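Local coordinates for protein L-asparagine oxygenase (Streptomyces coelicolor, PDB 2OG5) that catalyses the iron(II)- and 2-oxoglutarate-dependent 3-hydroxylation of L-asparagine to (2S,3S)-3-hydroxyasparagine, a building block of the calcium-dependent lipopeptide antibiotic, at residues D221-A226 against A277-E282; L227-F232 against T273-E278; D200-A205 against T317-G322. All blocks are in the same frame, centred on the assembly; numbering follows the deposited sequence.

Contact 1 (D221-A226 against A277-E282); sequences DSTVDA and AEALRE
The helical turns around Thr-223 and Ala-279 cross steeply, at -111°, with their short axes 8.7 Å apart at closest approach. Small residues allow this: Ala-226 CB meets Ala-279 CB at 3.6 Å, and the methyl CG2 of Thr-223 lies 3.8 Å from the carbonyl O of Ala-279, beside the same alanine methyl. With chi1 of Thr-223 at -73°, CG2 lies anti to the backbone N and reaches the Ala-279 turn, while OG1, beside that N, faces Glu-282. The glutamate runs extended from CB toward the hydroxyl. Thr-223 OG1 is modelled as donating to Glu-282 OE1, but at 2.4 Å the separation is too short to be taken literally and the detail of this bond is doubtful. Ser-220 OG, just before helix 221-227, is a further partner of OE1. Toward solvent, one water joins three side chains: it donates to Thr-223 OG1 (2.8 Å) and to Glu-278 OE2 (2.7 Å), and is hydrogen-bonded to Ser-222 OG. Ser-222 OG and Glu-278 OE2, 4.3 Å apart, are thus linked through it. The whole is a close packing of two helices through small side chains, far from the iron site, within the excursion that separates the neighbouring strands 207-211 and 292-294 of the jelly roll.

Contact 2 (L227-F232 against T273-E278); sequences LWAPEF and TERAAE
Ala-276 packs its methyl against Phe-232 and the backbone of Glu-231, and this is the tight, buried half of the contact. Its CB sits 3.5 Å from Phe-232 CE1 and equally close, 3.5 Å, to the carbonyl O of Glu-231; further along the helix Leu-280 also touches the phenyl ring. Outward from this patch polar groups take over. Thr-273 is the N-cap of helix 274-290: its OG1 accepts from Ala-276 N (3.2 Å) and donates to Glu-231 OE1 (2.7 Å), so one hydroxyl both caps the helix and ties it to the loop just after the inverse gamma turn centred on Pro-230. Arg-275, on the solvent side, forms a side-on, two-nitrogen salt bridge with Glu-231, its NE to Glu-231 OE1 and its NH2 to Glu-231 OE2, both at 3.1 Å. The match is not flat: the carboxylate and guanidinium planes stand 49° apart, although OE2 lies in the guanidinium plane. Thr-273 OG1 and Arg-275 NE reach OE1 from opposite faces of the carboxylate, which should limit its rotation. Beyond the salt bridge the exposed arginine touches little more of the loop than the methyl of Ala-229, whose CB is 3.4 Å from Arg-275 NH2.

Contact 3 (D200-A205 against T317-G322); sequences DPTGRA and TPRYDG
Arg-319 leaves its backbone with CG anti to the carbonyl carbon (chi1 -67°) and runs straight from there to NE, which lays one face of its guanidinium on the ring of Pro-201. CB and CG of the proline do the touching, with Pro-201 CB 3.4 Å from Arg-319 NH1, and CG sits over the rim of the group. Arg-319 NH1 is also hydrogen-bonded to OG1 of Thr-323, just after the segment. Thr-202 has chi1 74°: its CG2 points across to the carbonyl O of Thr-317 at 3.6 Å, while OG1 turns back to donate to Asp-200 OD1 (2.8 Å). Asp-200 organises this whole turn. OD1 also accepts from Thr-202 N, forming an Asx turn within the type I turn 200-203, and Asp-200 OD2 accepts from Ala-205 N at 2.8 Å. Two waters make the polar links between the loops. One donates to Thr-202 OG1 (2.7 Å) and accepts from Thr-317 N (2.8 Å); the other joins Arg-204 NH1 to Thr-317 OG1, while Arg-204 NH2 forms a salt bridge with Glu-315. The side chain of Pro-201 is also about 5 Å from that of Arg-325, which binds 2-oxoglutarate. With no direct hydrogen bond between the segments, these two surface loops of the jelly roll meet through packing over a guanidinium face and through bridging water, while the charged ends of both arginines find polar partners beside the contact.

From the N terminus, the first segment reached is 200-205, which contact 3 brings back to 317-322, closing the widest loop. Both segments belong to links between the two jelly-roll sheets: strand 191-196 to 207-211, and 309-313 to 326-333. Contacts 1 and 2 fall within that loop and nest in turn. Helix 221-227, then the loop leading to strand 232-233, pair in reverse order with the first half of helix 274-290 and its N-cap, so contact 2 closes the inner loop, which includes the unmodelled residues 242-247. The two share Ala-277 and Glu-278, and a salt bridge from Glu-274 to Arg-281 joins them along the helix. Contact 3 lies apart, its centre about 36 Å from that of contact 1.

Contact 1 (D221-A226 against A277-E282)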
ATOM      1  N   ASP A 221      16.837 -25.011   2.668  1.00 24.61           N
ATOM      2  CA  ASP A 221      16.985 -25.004   4.119  1.00 24.93           C
ATOM      3  C   ASP A 221      17.986 -23.956   4.599  1.00 24.63           C
ATOM      4  O   ASP A 221      17.748 -23.286   5.603  1.00 24.18           O
ATOM      5  CB  ASP A 221      17.410 -26.388   4.628  1.00 25.46           C
ATOM      6  CG  ASP A 221      16.274 -27.408   4.603  1.00 27.20           C
ATOM      7  OD1 ASP A 221      15.100 -27.016   4.442  1.00 30.42           O
ATOM      8  OD2 ASP A 221      16.564 -28.615   4.755  1.00 31.60           O
ATOM      9  N   SER A 222      19.100 -23.824   3.885  1.00 24.44           N
ATOM     10  CA  SER A 222      20.142 -22.859   4.246  1.00 24.26           C
ATOM     11  C   SER A 222      19.618 -21.427   4.141  1.00 23.96           C
ATOM     12  O   SER A 222      19.931 -20.589   4.988  1.00 23.54           O
ATOM     13  CB  SER A 222      21.401 -23.048   3.381  1.00 24.63           C
ATOM     14  OG  SER A 222      21.125 -22.983   1.989  1.00 25.08           O
ATOM     15  N   THR A 223      18.825 -21.158   3.105  1.00 23.29           N
ATOM     16  CA  THR A 223      18.203 -19.850   2.933  1.00 23.24           C
ATOM     17  C   THR A 223      17.191 -19.589   4.043  1.00 22.86           C
ATOM     18  O   THR A 223      17.221 -18.527   4.656  1.00 22.70           O
ATOM     19  CB  THR A 223      17.572 -19.704   1.537  1.00 23.28           C
ATOM     20  OG1 THR A 223      18.627 -19.552   0.577  1.00 23.88           O
ATOM     21  CG2 THR A 223      16.647 -18.487   1.459  1.00 23.04           C
ATOM     22  N   VAL A 224      16.325 -20.558   4.324  1.00 22.87           N
ATOM     23  CA  VAL A 224      15.336 -20.389   5.397  1.00 22.94           C
ATOM     24  C   VAL A 224      16.037 -20.132   6.734  1.00 22.72           C
ATOM     25  O   VAL A 224      15.702 -19.190   7.445  1.00 22.60           O
ATOM     26  CB  VAL A 224      14.368 -21.594   5.499  1.00 22.94           C
ATOM     27  CG1 VAL A 224      13.456 -21.464   6.723  1.00 22.97           C
ATOM     28  CG2 VAL A 224      13.542 -21.705   4.220  1.00 23.09           C
ATOM     29  N   ASP A 225      17.032 -20.951   7.067  1.00 23.00           N
ATOM     30  CA  ASP A 225      17.815 -20.729   8.285  1.00 22.90           C
ATOM     31  C   ASP A 225      18.435 -19.327   8.333  1.00 22.51           C
ATOM     32  O   ASP A 225      18.398 -18.662   9.372  1.00 22.64           O
ATOM     33  CB  ASP A 225      18.923 -21.783   8.419  1.00 23.22           C
ATOM     34  CG  ASP A 225      18.398 -23.153   8.846  1.00 25.61           C
ATOM     35  OD1 ASP A 225      17.220 -23.271   9.251  1.00 28.92           O
ATOM     36  OD2 ASP A 225      19.190 -24.118   8.778  1.00 28.50           O
ATOM     37  N   ALA A 226      18.991 -18.873   7.212  1.00 22.01           N
ATOM     38  CA  ALA A 226      19.580 -17.535   7.142  1.00 21.98           C
ATOM     39  C   ALA A 226      18.544 -16.430   7.406  1.00 21.52           C
ATOM     40  O   ALA A 226      18.819 -15.479   8.135  1.00 21.58           O
ATOM     41  CB  ALA A 226      20.262 -17.315   5.783  1.00 22.12           C
ATOM     42  N   ALA A 277      23.492 -12.707   2.353  1.00 23.43           N
ATOM     43  CA  ALA A 277      23.524 -12.229   0.972  1.00 23.11           C
ATOM     44  C   ALA A 277      22.960 -13.268   0.002  1.00 23.02           C
ATOM     45  O   ALA A 277      22.152 -12.931  -0.865  1.00 22.71           O
ATOM     46  CB  ALA A 277      24.943 -11.838   0.573  1.00 23.25           C
ATOM     47  N   GLU A 278      23.381 -14.524   0.147  1.00 22.74           N
ATOM     48  CA  GLU A 278      22.857 -15.612  -0.682  1.00 23.03           C
ATOM     49  C   GLU A 278      21.351 -15.778  -0.483  1.00 22.39           C
ATOM     50  O   GLU A 278      20.621 -16.004  -1.448  1.00 22.04           O
ATOM     51  CB  GLU A 278      23.565 -16.940  -0.380  1.00 23.36           C
ATOM     52  CG  GLU A 278      23.158 -18.095  -1.302  1.00 24.12           C
ATOM     53  CD  GLU A 278      23.939 -19.363  -1.041  1.00 25.40           C
ATOM     54  OE1 GLU A 278      25.120 -19.431  -1.451  1.00 29.09           O
ATOM     55  OE2 GLU A 278      23.369 -20.298  -0.431  1.00 28.80           O
ATOM     56  N   ALA A 279      20.905 -15.682   0.771  1.00 22.22           N
ATOM     57  CA  ALA A 279      19.484 -15.818   1.131  1.00 21.85           C
ATOM     58  C   ALA A 279      18.624 -14.761   0.449  1.00 21.61           C
ATOM     59  O   ALA A 279      17.537 -15.070  -0.057  1.00 21.96           O
ATOM     60  CB  ALA A 279      19.305 -15.753   2.648  1.00 21.59           C
ATOM     61  N   LEU A 280      19.104 -13.521   0.437  1.00 21.17           N
ATOM     62  CA  LEU A 280      18.384 -12.439  -0.251  1.00 21.60           C
ATOM     63  C   LEU A 280      18.301 -12.661  -1.758  1.00 21.67           C
ATOM     64  O   LEU A 280      17.281 -12.348  -2.377  1.00 21.69           O
ATOM     65  CB  LEU A 280      19.035 -11.084   0.018  1.00 21.64           C
ATOM     66  CG  LEU A 280      18.901 -10.544   1.441  1.00 22.02           C
ATOM     67  CD1 LEU A 280      19.670  -9.239   1.572  1.00 23.25           C
ATOM     68  CD2 LEU A 280      17.440 -10.358   1.857  1.00 23.39           C
ATOM     69  N   ARG A 281      19.377 -13.183  -2.353  1.00 21.93           N
ATOM     70  CA  ARG A 281      19.365 -13.486  -3.775  1.00 22.05           C
ATOM     71  C   ARG A 281      18.338 -14.577  -4.085  1.00 21.73           C
ATOM     72  O   ARG A 281      17.578 -14.453  -5.041  1.00 21.29           O
ATOM     73  CB  ARG A 281      20.758 -13.885  -4.262  1.00 22.19           C
ATOM     74  CG  ARG A 281      21.714 -12.704  -4.349  1.00 23.00           C
ATOM     75  CD  ARG A 281      22.984 -13.050  -5.107  1.00 24.64           C
ATOM     76  NE  ARG A 281      23.812 -14.016  -4.399  1.00 27.40           N
ATOM     77  CZ  ARG A 281      24.783 -13.714  -3.534  1.00 27.54           C
ATOM     78  NH1 ARG A 281      25.081 -12.451  -3.233  1.00 28.59           N
ATOM     79  NH2 ARG A 281      25.464 -14.696  -2.960  1.00 28.53           N
ATOM     80  N   GLU A 282      18.284 -15.625  -3.263  1.00 21.57           N
ATOM     81  CA  GLU A 282      17.311 -16.695  -3.499  1.00 21.95           C
ATOM     82  C   GLU A 282      15.882 -16.210  -3.261  1.00 21.75           C
ATOM     83  O   GLU A 282      14.960 -16.582  -3.994  1.00 21.51           O
ATOM     84  CB  GLU A 282      17.596 -17.934  -2.635  1.00 21.91           C
ATOM     85  CG  GLU A 282      16.782 -19.151  -3.099  1.00 22.61           C
ATOM     86  CD  GLU A 282      16.936 -20.383  -2.231  1.00 23.65           C
ATOM     87  OE1 GLU A 282      17.966 -20.515  -1.535  1.00 25.56           O
ATOM     88  OE2 GLU A 282      16.016 -21.232  -2.259  1.00 26.48           O
TER
HETATM   89  O   HOH W   1      21.247 -20.285   1.189  1.00 41.42           O

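Contact 2 (L227-F232 against T273-E278)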
ATOM      1  N   LEU A 227      17.348 -16.576   6.841  1.00 21.27           N
ATOM      2  CA  LEU A 227      16.331 -15.523   6.921  1.00 21.12           C
ATOM      3  C   LEU A 227      15.766 -15.354   8.332  1.00 21.05           C
ATOM      4  O   LEU A 227      15.268 -14.280   8.682  1.00 20.49           O
ATOM      5  CB  LEU A 227      15.203 -15.778   5.910  1.00 20.84           C
ATOM      6  CG  LEU A 227      15.593 -15.648   4.434  1.00 20.90           C
ATOM      7  CD1 LEU A 227      14.476 -16.166   3.526  1.00 21.59           C
ATOM      8  CD2 LEU A 227      15.967 -14.210   4.080  1.00 20.39           C
ATOM      9  N   TRP A 228      15.866 -16.406   9.150  1.00 21.17           N
ATOM     10  CA  TRP A 228      15.481 -16.339  10.569  1.00 21.37           C
ATOM     11  C   TRP A 228      16.569 -15.762  11.485  1.00 21.74           C
ATOM     12  O   TRP A 228      16.308 -15.489  12.657  1.00 22.31           O
ATOM     13  CB  TRP A 228      15.081 -17.732  11.091  1.00 21.16           C
ATOM     14  CG  TRP A 228      13.733 -18.187  10.641  1.00 20.48           C
ATOM     15  CD1 TRP A 228      13.464 -19.126   9.699  1.00 20.50           C
ATOM     16  CD2 TRP A 228      12.464 -17.714  11.118  1.00 19.79           C
ATOM     17  NE1 TRP A 228      12.105 -19.271   9.547  1.00 21.70           N
ATOM     18  CE2 TRP A 228      11.468 -18.416  10.411  1.00 20.31           C
ATOM     19  CE3 TRP A 228      12.078 -16.765  12.067  1.00 20.98           C
ATOM     20  CZ2 TRP A 228      10.107 -18.201  10.625  1.00 20.85           C
ATOM     21  CZ3 TRP A 228      10.730 -16.560  12.284  1.00 20.55           C
ATOM     22  CH2 TRP A 228       9.761 -17.272  11.561  1.00 20.31           C
ATOM     23  N   ALA A 229      17.777 -15.584  10.957  1.00 22.28           N
ATOM     24  CA  ALA A 229      18.907 -15.108  11.757  1.00 22.48           C
ATOM     25  C   ALA A 229      18.974 -13.580  11.729  1.00 23.06           C
ATOM     26  O   ALA A 229      18.594 -12.958  10.729  1.00 22.46           O
ATOM     27  CB  ALA A 229      20.212 -15.709  11.240  1.00 22.67           C
ATOM     28  N   PRO A 230      19.466 -12.960  12.816  1.00 23.27           N
ATOM     29  CA  PRO A 230      19.569 -11.504  12.876  1.00 23.78           C
ATOM     30  C   PRO A 230      20.756 -10.967  12.082  1.00 24.26           C
ATOM     31  O   PRO A 230      21.702 -10.421  12.657  1.00 25.24           O
ATOM     32  CB  PRO A 230      19.732 -11.239  14.378  1.00 24.22           C
ATOM     33  CG  PRO A 230      20.456 -12.425  14.866  1.00 23.61           C
ATOM     34  CD  PRO A 230      19.930 -13.588  14.068  1.00 23.77           C
ATOM     35  N   GLU A 231      20.704 -11.122  10.761  1.00 23.97           N
ATOM     36  CA  GLU A 231      21.855 -10.840   9.915  1.00 23.79           C
ATOM     37  C   GLU A 231      21.507  -9.914   8.751  1.00 23.66           C
ATOM     38  O   GLU A 231      22.147  -9.960   7.696  1.00 23.71           O
ATOM     39  CB  GLU A 231      22.451 -12.164   9.437  1.00 23.86           C
ATOM     40  CG  GLU A 231      22.928 -13.016  10.613  1.00 24.44           C
ATOM     41  CD  GLU A 231      23.542 -14.334  10.214  1.00 24.02           C
ATOM     42  OE1 GLU A 231      23.667 -14.611   9.008  1.00 23.86           O
ATOM     43  OE2 GLU A 231      23.912 -15.093  11.134  1.00 26.38           O
ATOM     44  N   PHE A 232      20.511  -9.056   8.973  1.00 23.75           N
ATOM     45  CA  PHE A 232      20.039  -8.118   7.955  1.00 24.32           C
ATOM     46  C   PHE A 232      19.820  -6.738   8.562  1.00 25.19           C
ATOM     47  O   PHE A 232      19.170  -6.597   9.598  1.00 26.62           O
ATOM     48  CB  PHE A 232      18.741  -8.626   7.336  1.00 23.15           C
ATOM     49  CG  PHE A 232      18.814 -10.047   6.856  1.00 21.97           C
ATOM     50  CD1 PHE A 232      19.194 -10.339   5.555  1.00 20.61           C
ATOM     51  CD2 PHE A 232      18.527 -11.096   7.722  1.00 20.89           C
ATOM     52  CE1 PHE A 232      19.257 -11.654   5.110  1.00 20.81           C
ATOM     53  CE2 PHE A 232      18.599 -12.404   7.296  1.00 20.66           C
ATOM     54  CZ  PHE A 232      18.966 -12.692   5.984  1.00 21.51           C
ATOM     55  N   THR A 273      26.135 -10.915   6.616  1.00 28.24           N
ATOM     56  CA  THR A 273      26.955 -12.115   6.404  1.00 27.82           C
ATOM     57  C   THR A 273      26.804 -12.610   4.966  1.00 27.88           C
ATOM     58  O   THR A 273      25.891 -12.184   4.255  1.00 27.69           O
ATOM     59  CB  THR A 273      26.519 -13.249   7.343  1.00 28.06           C
ATOM     60  OG1 THR A 273      25.176 -13.643   7.026  1.00 27.77           O
ATOM     61  CG2 THR A 273      26.581 -12.799   8.792  1.00 27.71           C
ATOM     62  N   GLU A 274      27.679 -13.519   4.541  1.00 27.56           N
ATOM     63  CA  GLU A 274      27.594 -14.072   3.189  1.00 27.38           C
ATOM     64  C   GLU A 274      26.353 -14.944   3.002  1.00 26.83           C
ATOM     65  O   GLU A 274      25.729 -14.896   1.944  1.00 26.97           O
ATOM     66  CB  GLU A 274      28.856 -14.865   2.814  1.00 27.87           C
ATOM     67  CG  GLU A 274      28.829 -15.461   1.392  1.00 29.40           C
ATOM     68  CD  GLU A 274      28.435 -14.448   0.315  1.00 33.79           C
ATOM     69  OE1 GLU A 274      29.014 -13.339   0.295  1.00 37.14           O
ATOM     70  OE2 GLU A 274      27.544 -14.756  -0.512  1.00 35.86           O
ATOM     71  N   ARG A 275      25.999 -15.741   4.009  1.00 26.11           N
ATOM     72  CA  ARG A 275      24.811 -16.584   3.905  1.00 25.51           C
ATOM     73  C   ARG A 275      23.556 -15.711   3.779  1.00 24.94           C
ATOM     74  O   ARG A 275      22.634 -16.059   3.044  1.00 24.66           O
ATOM     75  CB  ARG A 275      24.698 -17.574   5.075  1.00 25.60           C
ATOM     76  CG  ARG A 275      24.352 -16.992   6.441  1.00 25.55           C
ATOM     77  CD  ARG A 275      23.838 -18.100   7.349  1.00 25.44           C
ATOM     78  NE  ARG A 275      23.564 -17.655   8.711  1.00 25.62           N
ATOM     79  CZ  ARG A 275      22.974 -18.410   9.638  1.00 25.98           C
ATOM     80  NH1 ARG A 275      22.591 -19.653   9.366  1.00 27.12           N
ATOM     81  NH2 ARG A 275      22.774 -17.925  10.851  1.00 25.12           N
ATOM     82  N   ALA A 276      23.548 -14.574   4.472  1.00 24.24           N
ATOM     83  CA  ALA A 276      22.454 -13.601   4.368  1.00 23.91           C
ATOM     84  C   ALA A 276      22.351 -13.045   2.948  1.00 23.53           C
ATOM     85  O   ALA A 276      21.254 -12.925   2.402  1.00 23.81           O
ATOM     86  CB  ALA A 276      22.647 -12.470   5.359  1.00 23.40           C
ATOM     87  N   ALA A 277      23.492 -12.707   2.353  1.00 23.43           N
ATOM     88  CA  ALA A 277      23.524 -12.229   0.972  1.00 23.11           C
ATOM     89  C   ALA A 277      22.960 -13.268   0.002  1.00 23.02           C
ATOM     90  O   ALA A 277      22.152 -12.931  -0.865  1.00 22.71           O
ATOM     91  CB  ALA A 277      24.943 -11.838   0.573  1.00 23.25           C
ATOM     92  N   GLU A 278      23.381 -14.524   0.147  1.00 22.74           N
ATOM     93  CA  GLU A 278      22.857 -15.612  -0.682  1.00 23.03           C
ATOM     94  C   GLU A 278      21.351 -15.778  -0.483  1.00 22.39           C
ATOM     95  O   GLU A 278      20.621 -16.004  -1.448  1.00 22.04           O
ATOM     96  CB  GLU A 278      23.565 -16.940  -0.380  1.00 23.36           C
ATOM     97  CG  GLU A 278      23.158 -18.095  -1.302  1.00 24.12           C
ATOM     98  CD  GLU A 278      23.939 -19.363  -1.041  1.00 25.40           C
ATOM     99  OE1 GLU A 278      25.120 -19.431  -1.451  1.00 29.09           O
ATOM    100  OE2 GLU A 278      23.369 -20.298  -0.431  1.00 28.80           O
TER

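Contact 3 (D200-A205 against T317-G322)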
ATOM      1  N   ASP A 200      -2.038   3.303 -16.581  1.00 19.41           N
ATOM      2  CA  ASP A 200      -0.893   3.584 -17.453  1.00 18.90           C
ATOM      3  C   ASP A 200      -1.320   3.364 -18.895  1.00 19.32           C
ATOM      4  O   ASP A 200      -1.559   2.227 -19.281  1.00 19.62           O
ATOM      5  CB  ASP A 200       0.275   2.648 -17.148  1.00 19.00           C
ATOM      6  CG  ASP A 200       1.363   2.680 -18.214  1.00 19.65           C
ATOM      7  OD1 ASP A 200       1.610   3.734 -18.837  1.00 18.76           O
ATOM      8  OD2 ASP A 200       1.974   1.614 -18.442  1.00 21.61           O
ATOM      9  N   PRO A 201      -1.393   4.435 -19.701  1.00 18.42           N
ATOM     10  CA  PRO A 201      -1.859   4.247 -21.071  1.00 18.59           C
ATOM     11  C   PRO A 201      -0.877   3.488 -21.960  1.00 18.62           C
ATOM     12  O   PRO A 201      -1.280   3.016 -23.031  1.00 19.23           O
ATOM     13  CB  PRO A 201      -2.017   5.682 -21.572  1.00 18.44           C
ATOM     14  CG  PRO A 201      -1.014   6.454 -20.825  1.00 18.07           C
ATOM     15  CD  PRO A 201      -1.037   5.843 -19.445  1.00 18.48           C
ATOM     16  N   THR A 202       0.387   3.391 -21.548  1.00 18.28           N
ATOM     17  CA  THR A 202       1.424   2.815 -22.401  1.00 18.64           C
ATOM     18  C   THR A 202       1.424   1.291 -22.384  1.00 18.31           C
ATOM     19  O   THR A 202       2.028   0.673 -23.267  1.00 19.20           O
ATOM     20  CB  THR A 202       2.830   3.300 -22.030  1.00 18.64           C
ATOM     21  OG1 THR A 202       3.236   2.669 -20.814  1.00 19.37           O
ATOM     22  CG2 THR A 202       2.904   4.834 -21.897  1.00 19.96           C
ATOM     23  N   GLY A 203       0.777   0.693 -21.386  1.00 18.67           N
ATOM     24  CA  GLY A 203       0.662  -0.759 -21.286  1.00 19.21           C
ATOM     25  C   GLY A 203       1.828  -1.498 -20.631  1.00 19.32           C
ATOM     26  O   GLY A 203       1.801  -2.731 -20.531  1.00 19.59           O
ATOM     27  N   ARG A 204       2.858  -0.777 -20.195  1.00 19.55           N
ATOM     28  CA  ARG A 204       4.052  -1.425 -19.641  1.00 20.06           C
ATOM     29  C   ARG A 204       4.109  -1.484 -18.114  1.00 20.31           C
ATOM     30  O   ARG A 204       4.817  -2.332 -17.576  1.00 20.24           O
ATOM     31  CB  ARG A 204       5.327  -0.757 -20.166  1.00 20.18           C
ATOM     32  CG  ARG A 204       5.601  -0.987 -21.665  1.00 21.21           C
ATOM     33  CD  ARG A 204       6.993  -0.499 -22.070  1.00 22.63           C
ATOM     34  NE  ARG A 204       8.050  -1.214 -21.352  1.00 24.40           N
ATOM     35  CZ  ARG A 204       9.267  -0.746 -21.092  1.00 25.13           C
ATOM     36  NH1 ARG A 204       9.642   0.476 -21.467  1.00 28.29           N
ATOM     37  NH2 ARG A 204      10.119  -1.501 -20.422  1.00 25.62           N
ATOM     38  N   ALA A 205       3.408  -0.584 -17.422  1.00 19.70           N
ATOM     39  CA  ALA A 205       3.423  -0.556 -15.957  1.00 20.11           C
ATOM     40  C   ALA A 205       2.466  -1.590 -15.377  1.00 20.39           C
ATOM     41  O   ALA A 205       1.306  -1.674 -15.783  1.00 22.04           O
ATOM     42  CB  ALA A 205       3.054   0.832 -15.442  1.00 20.23           C
ATOM     43  N   THR A 317       7.670   4.026 -19.577  1.00 22.28           N
ATOM     44  CA  THR A 317       8.137   5.308 -20.088  1.00 22.21           C
ATOM     45  C   THR A 317       7.009   6.323 -20.017  1.00 22.04           C
ATOM     46  O   THR A 317       6.073   6.259 -20.816  1.00 22.45           O
ATOM     47  CB  THR A 317       8.626   5.180 -21.539  1.00 22.73           C
ATOM     48  OG1 THR A 317       9.608   4.136 -21.613  1.00 23.85           O
ATOM     49  CG2 THR A 317       9.221   6.510 -22.030  1.00 23.27           C
ATOM     50  N   PRO A 318       7.062   7.246 -19.037  1.00 22.00           N
ATOM     51  CA  PRO A 318       5.992   8.237 -18.950  1.00 22.32           C
ATOM     52  C   PRO A 318       5.894   9.148 -20.166  1.00 22.59           C
ATOM     53  O   PRO A 318       6.900   9.427 -20.823  1.00 22.35           O
ATOM     54  CB  PRO A 318       6.372   9.062 -17.712  1.00 22.38           C
ATOM     55  CG  PRO A 318       7.238   8.174 -16.920  1.00 22.79           C
ATOM     56  CD  PRO A 318       8.024   7.398 -17.931  1.00 22.20           C
ATOM     57  N   ARG A 319       4.682   9.602 -20.451  1.00 22.73           N
ATOM     58  CA  ARG A 319       4.443  10.577 -21.507  1.00 23.33           C
ATOM     59  C   ARG A 319       4.680  12.006 -21.025  1.00 24.00           C
ATOM     60  O   ARG A 319       5.075  12.876 -21.814  1.00 24.18           O
ATOM     61  CB  ARG A 319       3.008  10.457 -22.017  1.00 23.54           C
ATOM     62  CG  ARG A 319       2.704   9.151 -22.737  1.00 23.35           C
ATOM     63  CD  ARG A 319       1.234   9.035 -22.993  1.00 23.85           C
ATOM     64  NE  ARG A 319       0.901   7.884 -23.823  1.00 24.85           N
ATOM     65  CZ  ARG A 319      -0.341   7.543 -24.156  1.00 25.08           C
ATOM     66  NH1 ARG A 319      -1.388   8.238 -23.713  1.00 25.36           N
ATOM     67  NH2 ARG A 319      -0.541   6.475 -24.919  1.00 26.06           N
ATOM     68  N   TYR A 320       4.390  12.251 -19.749  1.00 24.18           N
ATOM     69  CA  TYR A 320       4.429  13.597 -19.153  1.00 24.35           C
ATOM     70  C   TYR A 320       3.573  14.607 -19.930  1.00 24.91           C
ATOM     71  O   TYR A 320       3.990  15.745 -20.176  1.00 25.83           O
ATOM     72  CB  TYR A 320       5.876  14.092 -18.988  1.00 24.38           C
ATOM     73  CG  TYR A 320       6.748  13.220 -18.097  1.00 23.50           C
ATOM     74  CD1 TYR A 320       6.330  12.842 -16.818  1.00 23.28           C
ATOM     75  CD2 TYR A 320       8.000  12.790 -18.525  1.00 24.11           C
ATOM     76  CE1 TYR A 320       7.133  12.064 -16.004  1.00 23.52           C
ATOM     77  CE2 TYR A 320       8.816  12.015 -17.711  1.00 24.26           C
ATOM     78  CZ  TYR A 320       8.374  11.652 -16.447  1.00 23.54           C
ATOM     79  OH  TYR A 320       9.185  10.878 -15.651  1.00 24.07           O
ATOM     80  N   ASP A 321       2.373  14.182 -20.313  1.00 24.51           N
ATOM     81  CA  ASP A 321       1.427  15.024 -21.039  1.00 24.80           C
ATOM     82  C   ASP A 321       0.076  15.120 -20.318  1.00 24.35           C
ATOM     83  O   ASP A 321      -0.914  15.558 -20.908  1.00 25.43           O
ATOM     84  CB  ASP A 321       1.230  14.489 -22.456  1.00 25.04           C
ATOM     85  CG  ASP A 321       0.589  13.108 -22.489  1.00 25.37           C
ATOM     86  OD1 ASP A 321       0.372  12.514 -21.405  1.00 23.98           O
ATOM     87  OD2 ASP A 321       0.301  12.630 -23.602  1.00 26.12           O
ATOM     88  N   GLY A 322       0.039  14.665 -19.065  1.00 24.01           N
ATOM     89  CA  GLY A 322      -1.171  14.710 -18.241  1.00 23.41           C
ATOM     90  C   GLY A 322      -2.029  13.456 -18.319  1.00 22.39           C
ATOM     91  O   GLY A 322      -3.081  13.396 -17.686  1.00 22.22           O
TER
HETATM   92  O   HOH W   2       5.939   2.540 -21.270  1.00 20.10           O
HETATM   93  O   HOH W   3       8.942   2.195 -23.648  1.00 33.63           O